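Local atomic coordinates of sugar-binding transcriptional regulator, LacI family (Enterococcus faecalis, PDB entry 3CS3), a protein that probably regulates transcription as a LacI-family DNA-binding factor whose sugar-binding domain, the part modelled here, has the periplasmic binding protein-like fold. Residues A[201-204]-A[205-209]; A[108-111]-A[112-115]; A[141-144]-A[145-149]. All coordinates share one frame; numbering follows the deposited sequence.

Interaction 1 of 3, residues A[201-204]-A[205-209]; sequences YQMG and KDIRI
Gln202 and Asp206 face each other across a tight turn that leads into strand 207-210, and backbone hydrogen bonds do most of the work. The carbonyl of Gln202 takes three amides. Asp206 N is the close one, 2.8 Å from Gln202 O and lying in the carbonyl plane, while the amides of Lys205 and Ile207 add weak, longer bonds to the same oxygen. Farther on, Gly204 N gives its hydrogen to Ile207 O at 2.8 Å, and Met203 and Ile207 form a single beta bridge. Gly204 takes a positive phi of 95°, a conformation that by its backbone geometry favours glycine.

Side chains join the polar set too, Asp206 first. With CG beside its own backbone N (chi1 -54°), Asp206 turns its carboxylate back over the turn, and OD2 accepts from Gln202 N at 2.8 Å, the amide arriving from above the carboxylate plane. A long salt bridge links the other oxygen, OD1, to Lys205 NZ.

Contacts of carbon and sulfur surround this. Asp206 CB sits at the edge of the Tyr201 ring, 3.7 Å from CD1. The aliphatic part of Lys205 runs against the Gln202 amide, with CD 3.5 Å from NE2. On the buried side the bent Met203 chain brings SD to 3.7 Å from Ile209 CG2 and CE to 3.9 Å from Ile207 CG2, and Val192 of helix 186-196 also packs on Ile207. The guanidinium of Arg208 makes its salt bridge outside the turn, with Asp180.

Chemically, then, the turn is fixed from both ends of Gln202: its carbonyl collects amides of residues 205-207, and its N-H is taken by the Asp206 carboxylate, which would probably be steadied as an anion by that amide and by the more distant lysine.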
# COMPACT_ATOMS: atom_id res chain seq x y z
N TYR A 201 -27.81 -9.15 -0.40
CA TYR A 201 -27.65 -8.57 0.94
C TYR A 201 -27.29 -7.09 0.89
O TYR A 201 -26.56 -6.64 0.00
CB TYR A 201 -26.59 -9.34 1.73
CG TYR A 201 -27.00 -10.74 2.15
CD1 TYR A 201 -27.65 -10.96 3.37
CD2 TYR A 201 -26.72 -11.84 1.35
CE1 TYR A 201 -28.02 -12.24 3.77
CE2 TYR A 201 -27.09 -13.13 1.73
CZ TYR A 201 -27.74 -13.32 2.94
OH TYR A 201 -28.10 -14.59 3.32
N GLN A 202 -27.80 -6.35 1.87
CA GLN A 202 -27.57 -4.92 1.99
C GLN A 202 -26.67 -4.66 3.19
O GLN A 202 -26.99 -5.06 4.31
CB GLN A 202 -28.91 -4.20 2.14
CG GLN A 202 -28.84 -2.67 2.12
CD GLN A 202 -30.20 -2.02 2.36
OE1 GLN A 202 -30.33 -1.11 3.17
NE2 GLN A 202 -31.22 -2.50 1.65
N MET A 203 -25.54 -3.99 2.95
CA MET A 203 -24.59 -3.64 4.01
C MET A 203 -25.18 -2.59 4.94
O MET A 203 -25.75 -1.60 4.48
CB MET A 203 -23.27 -3.16 3.41
CG MET A 203 -22.11 -3.03 4.41
SD MET A 203 -21.63 -4.58 5.23
CE MET A 203 -21.25 -5.62 3.82
N GLY A 204 -25.07 -2.84 6.24
CA GLY A 204 -25.65 -1.96 7.26
C GLY A 204 -27.03 -2.40 7.72
O GLY A 204 -27.41 -2.16 8.86
N LYS A 205 -27.77 -3.06 6.82
CA LYS A 205 -29.12 -3.52 7.11
C LYS A 205 -29.15 -5.03 7.39
O LYS A 205 -29.50 -5.46 8.49
CB LYS A 205 -30.07 -3.16 5.95
CG LYS A 205 -31.51 -3.63 6.13
CD LYS A 205 -32.24 -3.69 4.79
CE LYS A 205 -33.52 -4.49 4.88
NZ LYS A 205 -34.07 -4.79 3.52
N ASP A 206 -28.78 -5.83 6.38
CA ASP A 206 -28.82 -7.29 6.46
C ASP A 206 -27.57 -7.85 7.11
O ASP A 206 -27.60 -8.90 7.75
CB ASP A 206 -28.99 -7.91 5.07
CG ASP A 206 -30.19 -7.35 4.32
OD1 ASP A 206 -31.20 -7.00 4.96
OD2 ASP A 206 -30.11 -7.27 3.07
N ILE A 207 -26.46 -7.14 6.91
CA ILE A 207 -25.18 -7.51 7.50
C ILE A 207 -24.52 -6.26 8.09
O ILE A 207 -24.24 -5.30 7.38
CB ILE A 207 -24.26 -8.29 6.50
CG1 ILE A 207 -22.83 -8.41 7.04
CG2 ILE A 207 -24.29 -7.66 5.10
CD1 ILE A 207 -22.04 -9.56 6.44
N ARG A 208 -24.31 -6.28 9.40
CA ARG A 208 -23.75 -5.14 10.12
C ARG A 208 -22.30 -5.42 10.50
O ARG A 208 -21.99 -6.48 11.06
CB ARG A 208 -24.58 -4.82 11.36
CG ARG A 208 -26.06 -4.59 11.08
CD ARG A 208 -26.79 -4.13 12.34
NE ARG A 208 -26.97 -5.20 13.32
CZ ARG A 208 -27.64 -5.07 14.47
NH1 ARG A 208 -28.20 -3.91 14.79
NH2 ARG A 208 -27.75 -6.10 15.29
N ILE A 209 -21.41 -4.48 10.20
CA ILE A 209 -19.97 -4.70 10.36
C ILE A 209 -19.23 -3.56 11.08
O ILE A 209 -19.56 -2.39 10.91
CB ILE A 209 -19.30 -5.08 8.99
CG1 ILE A 209 -17.88 -5.62 9.18
CG2 ILE A 209 -19.33 -3.91 8.01
CD1 ILE A 209 -17.45 -6.60 8.09

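Interaction 2 of 3, residues A[108-111]-A[112-115]; sequences QAIE and QFVN
Phe113 lays its ring back along the preceding turn of helix 102-115, so that Ile110 CA lies at the ring edge, near its plane. The torsion responsible is chi1 -64°, which sets CG beside the backbone N and brings CD2 to 3.2 Å from Ala109 O. Ile110 and Phe113 cross at about a right angle, with CD1 of the isoleucine 4.2 Å from CD2 of the ring. Phe182 of strand 179-183 packs on both side chains, and the Phe113 ring also meets that of Phe267.

Gln112 folds differently. Bent at chi2 (-68°), it carries CG over Gln108 O at 3.3 Å and turns its amide toward a bound water. That water accepts from Gln112 NE2 at 2.6 Å and donates to both Gln108 O and Glu111 OE1, the latter at 3.0 Å. Glu111 reaches it with an extended chain. One water thus ties two side chains to a helix carbonyl.

Val114 sets CG2 beside its own backbone N, 3.5 Å from Ile110 O. Beneath these side chains, Val114 N bonds to Ile110 O and Asn115 N to Glu111 O, at 2.9 Å in the second pair. With Ala109 and Phe113 packed on strands 179-183 and 207-210, Ile110 also meeting helix 131-146, and Glu111 and Gln112 holding the water, this is an amphipathic helix flanking the sheet of an alpha/beta domain.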
# COMPACT_ATOMS: atom_id res chain seq x y z
N GLN A 108 -14.07 -1.18 22.76
CA GLN A 108 -14.87 -0.13 22.15
C GLN A 108 -15.73 -0.62 20.99
O GLN A 108 -16.84 -0.13 20.79
CB GLN A 108 -13.98 1.04 21.73
CG GLN A 108 -13.58 1.95 22.89
CD GLN A 108 -12.49 2.95 22.51
OE1 GLN A 108 -12.71 4.16 22.52
NE2 GLN A 108 -11.31 2.44 22.18
N ALA A 109 -15.23 -1.60 20.24
CA ALA A 109 -16.00 -2.17 19.13
C ALA A 109 -17.08 -3.11 19.62
O ALA A 109 -18.22 -3.04 19.16
CB ALA A 109 -15.09 -2.90 18.18
N ILE A 110 -16.73 -3.96 20.57
CA ILE A 110 -17.63 -4.99 21.06
C ILE A 110 -18.74 -4.41 21.96
O ILE A 110 -19.81 -5.01 22.11
CB ILE A 110 -16.84 -6.15 21.72
CG1 ILE A 110 -17.44 -7.50 21.34
CG2 ILE A 110 -16.69 -5.96 23.21
CD1 ILE A 110 -17.03 -7.99 19.96
N GLU A 111 -18.48 -3.22 22.51
CA GLU A 111 -19.44 -2.44 23.28
C GLU A 111 -20.61 -2.00 22.41
O GLU A 111 -21.73 -1.86 22.90
CB GLU A 111 -18.75 -1.19 23.82
CG GLU A 111 -19.38 -0.55 25.04
CD GLU A 111 -18.50 0.55 25.61
OE1 GLU A 111 -18.33 1.59 24.94
OE2 GLU A 111 -17.97 0.37 26.73
N GLN A 112 -20.33 -1.77 21.13
CA GLN A 112 -21.34 -1.33 20.19
C GLN A 112 -22.31 -2.44 19.84
O GLN A 112 -23.50 -2.18 19.61
CB GLN A 112 -20.69 -0.79 18.91
CG GLN A 112 -19.70 0.33 19.13
CD GLN A 112 -20.36 1.61 19.59
OE1 GLN A 112 -21.38 2.02 19.04
NE2 GLN A 112 -19.79 2.24 20.61
N PHE A 113 -21.81 -3.68 19.80
CA PHE A 113 -22.66 -4.85 19.57
C PHE A 113 -23.56 -5.11 20.77
O PHE A 113 -24.73 -5.43 20.60
CB PHE A 113 -21.84 -6.09 19.24
CG PHE A 113 -21.07 -5.99 17.95
CD1 PHE A 113 -21.65 -6.36 16.74
CD2 PHE A 113 -19.74 -5.55 17.95
CE1 PHE A 113 -20.93 -6.27 15.55
CE2 PHE A 113 -19.02 -5.45 16.77
CZ PHE A 113 -19.61 -5.81 15.56
N VAL A 114 -23.01 -4.95 21.98
CA VAL A 114 -23.78 -5.02 23.22
C VAL A 114 -24.88 -3.95 23.24
O VAL A 114 -26.06 -4.29 23.37
CB VAL A 114 -22.88 -4.88 24.49
CG1 VAL A 114 -23.72 -4.72 25.75
CG2 VAL A 114 -21.94 -6.07 24.62
N ASN A 115 -24.50 -2.69 23.06
CA ASN A 115 -25.43 -1.54 23.11
C ASN A 115 -26.60 -1.61 22.13
O ASN A 115 -27.64 -1.00 22.38
CB ASN A 115 -24.67 -0.22 22.93
CG ASN A 115 -23.82 0.14 24.15
OD1 ASN A 115 -23.79 -0.58 25.14
ND2 ASN A 115 -23.11 1.26 24.05
O HOH W 1 -17.60 2.11 22.07

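Interaction 3 of 3, residues A[141-144]-A[145-149]; sequences TREL and TRFGI
Leu144 and Ile149 meet where a Schellman motif ends helix 131-146, within the beta-alpha-beta unit that runs from strand 121-125 to strand 151-155. The motif's backbone bonds are both present: Ile149 N donates to Leu144 O at 2.7 Å, Gly148 N bonds to Thr145 O, and Gly148, the C-prime residue, takes a positive phi of 74° that suits glycine. The apolar part of the cap is Leu144 CD2 against Ile149 CB at 3.8 Å, the two side chains crossing at a slant; Val121 of strand 121-125 touches both.

Charged groups gather on the outer surface. Bent at chi2 (-67°), Glu143 swings its carboxylate alongside the Arg146 chain, and OE2 forms a salt bridge with NH1 at 2.7 Å, although the hydrogen bond within it is weak. The carboxylate and guanidinium planes are well out of parallel. A long salt bridge from Arg142 NE to the same OE2 completes a network of three, so the shared carboxylate probably offsets the nearness of the two arginines, which lie side by side.

Phe147 sends its ring the same way as Glu143. Glu143 O stands at the ring edge, 3.2 Å from CD2, and also accepts a hydrogen bond from Phe147 N.

Last among the polar contacts is a doubly used carbonyl. Thr145 has its hydroxyl beside its backbone N (chi1 -57°), placing OG1 2.7 Å from Thr141 O; Thr145 N bonds to the same oxygen at 3.0 Å, from the opposite face of the carbonyl plane.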
# COMPACT_ATOMS: atom_id res chain seq x y z
N THR A 141 -14.26 -11.97 23.32
CA THR A 141 -14.92 -13.16 23.88
C THR A 141 -15.32 -12.97 25.35
O THR A 141 -16.41 -13.37 25.73
CB THR A 141 -14.06 -14.43 23.73
OG1 THR A 141 -12.80 -14.23 24.39
CG2 THR A 141 -13.81 -14.74 22.26
N ARG A 142 -14.44 -12.35 26.14
CA ARG A 142 -14.72 -12.03 27.55
C ARG A 142 -15.96 -11.14 27.72
O ARG A 142 -16.82 -11.42 28.55
CB ARG A 142 -13.50 -11.38 28.21
CG ARG A 142 -13.74 -10.85 29.63
CD ARG A 142 -12.53 -10.08 30.16
NE ARG A 142 -12.41 -8.73 29.60
CZ ARG A 142 -11.38 -7.90 29.82
NH1 ARG A 142 -11.38 -6.70 29.27
NH2 ARG A 142 -10.36 -8.28 30.59
N GLU A 143 -16.04 -10.07 26.92
CA GLU A 143 -17.17 -9.14 27.02
C GLU A 143 -18.47 -9.71 26.45
O GLU A 143 -19.54 -9.38 26.95
CB GLU A 143 -16.84 -7.80 26.35
CG GLU A 143 -15.74 -6.99 27.03
CD GLU A 143 -16.13 -6.47 28.40
OE1 GLU A 143 -17.29 -6.02 28.58
OE2 GLU A 143 -15.27 -6.50 29.31
N LEU A 144 -18.36 -10.54 25.42
CA LEU A 144 -19.55 -11.17 24.84
C LEU A 144 -20.15 -12.20 25.80
O LEU A 144 -21.37 -12.28 25.94
CB LEU A 144 -19.24 -11.80 23.47
CG LEU A 144 -19.01 -10.81 22.32
CD1 LEU A 144 -18.55 -11.53 21.07
CD2 LEU A 144 -20.23 -9.93 22.02
N THR A 145 -19.28 -12.96 26.45
CA THR A 145 -19.65 -13.89 27.52
C THR A 145 -20.33 -13.13 28.67
O THR A 145 -21.42 -13.51 29.11
CB THR A 145 -18.41 -14.66 28.03
OG1 THR A 145 -17.80 -15.35 26.93
CG2 THR A 145 -18.77 -15.67 29.13
N ARG A 146 -19.68 -12.06 29.13
CA ARG A 146 -20.17 -11.20 30.21
C ARG A 146 -21.61 -10.72 29.98
O ARG A 146 -22.40 -10.68 30.92
CB ARG A 146 -19.23 -9.99 30.38
CG ARG A 146 -19.60 -9.02 31.50
CD ARG A 146 -18.44 -8.08 31.81
NE ARG A 146 -17.45 -8.72 32.69
CZ ARG A 146 -16.13 -8.58 32.57
NH1 ARG A 146 -15.61 -7.84 31.60
NH2 ARG A 146 -15.33 -9.20 33.42
N PHE A 147 -21.93 -10.39 28.73
CA PHE A 147 -23.26 -9.88 28.40
C PHE A 147 -24.19 -10.92 27.78
O PHE A 147 -25.28 -10.59 27.32
CB PHE A 147 -23.15 -8.60 27.55
CG PHE A 147 -22.62 -7.43 28.31
CD1 PHE A 147 -23.48 -6.64 29.07
CD2 PHE A 147 -21.27 -7.11 28.30
CE1 PHE A 147 -23.00 -5.56 29.80
CE2 PHE A 147 -20.77 -6.04 29.02
CZ PHE A 147 -21.64 -5.25 29.77
N GLY A 148 -23.76 -12.18 27.78
CA GLY A 148 -24.60 -13.29 27.36
C GLY A 148 -24.83 -13.39 25.86
O GLY A 148 -25.84 -13.96 25.42
N ILE A 149 -23.90 -12.83 25.08
CA ILE A 149 -24.00 -12.84 23.62
C ILE A 149 -23.14 -13.96 23.06
O ILE A 149 -21.94 -14.03 23.34
CB ILE A 149 -23.60 -11.47 23.00
CG1 ILE A 149 -24.50 -10.36 23.53
CG2 ILE A 149 -23.68 -11.52 21.47
CD1 ILE A 149 -23.94 -8.96 23.33

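How the interactions relate
All three contacts belong to the subdomain built on the parallel sheet 151-155, 121-125, 179-183, 207-210. Along the chain interaction 2 comes first, then interaction 3, then interaction 1. Interactions 2 and 3 have centres about 10 Å apart and touch: helix 102-115 packs on helix 131-146 and the turn that follows it, with Ile110 against Glu143 and Leu144, and Val114 against Phe147 and Ile149 in that turn. Interaction 1, at the entry to edge strand 207-210, is about 16 Å from interaction 2 and 22 Å from interaction 3, centre to centre, and touches neither. Ile210, next along that strand, packs on interaction 2, so the sheet connects the turn with the helix pair.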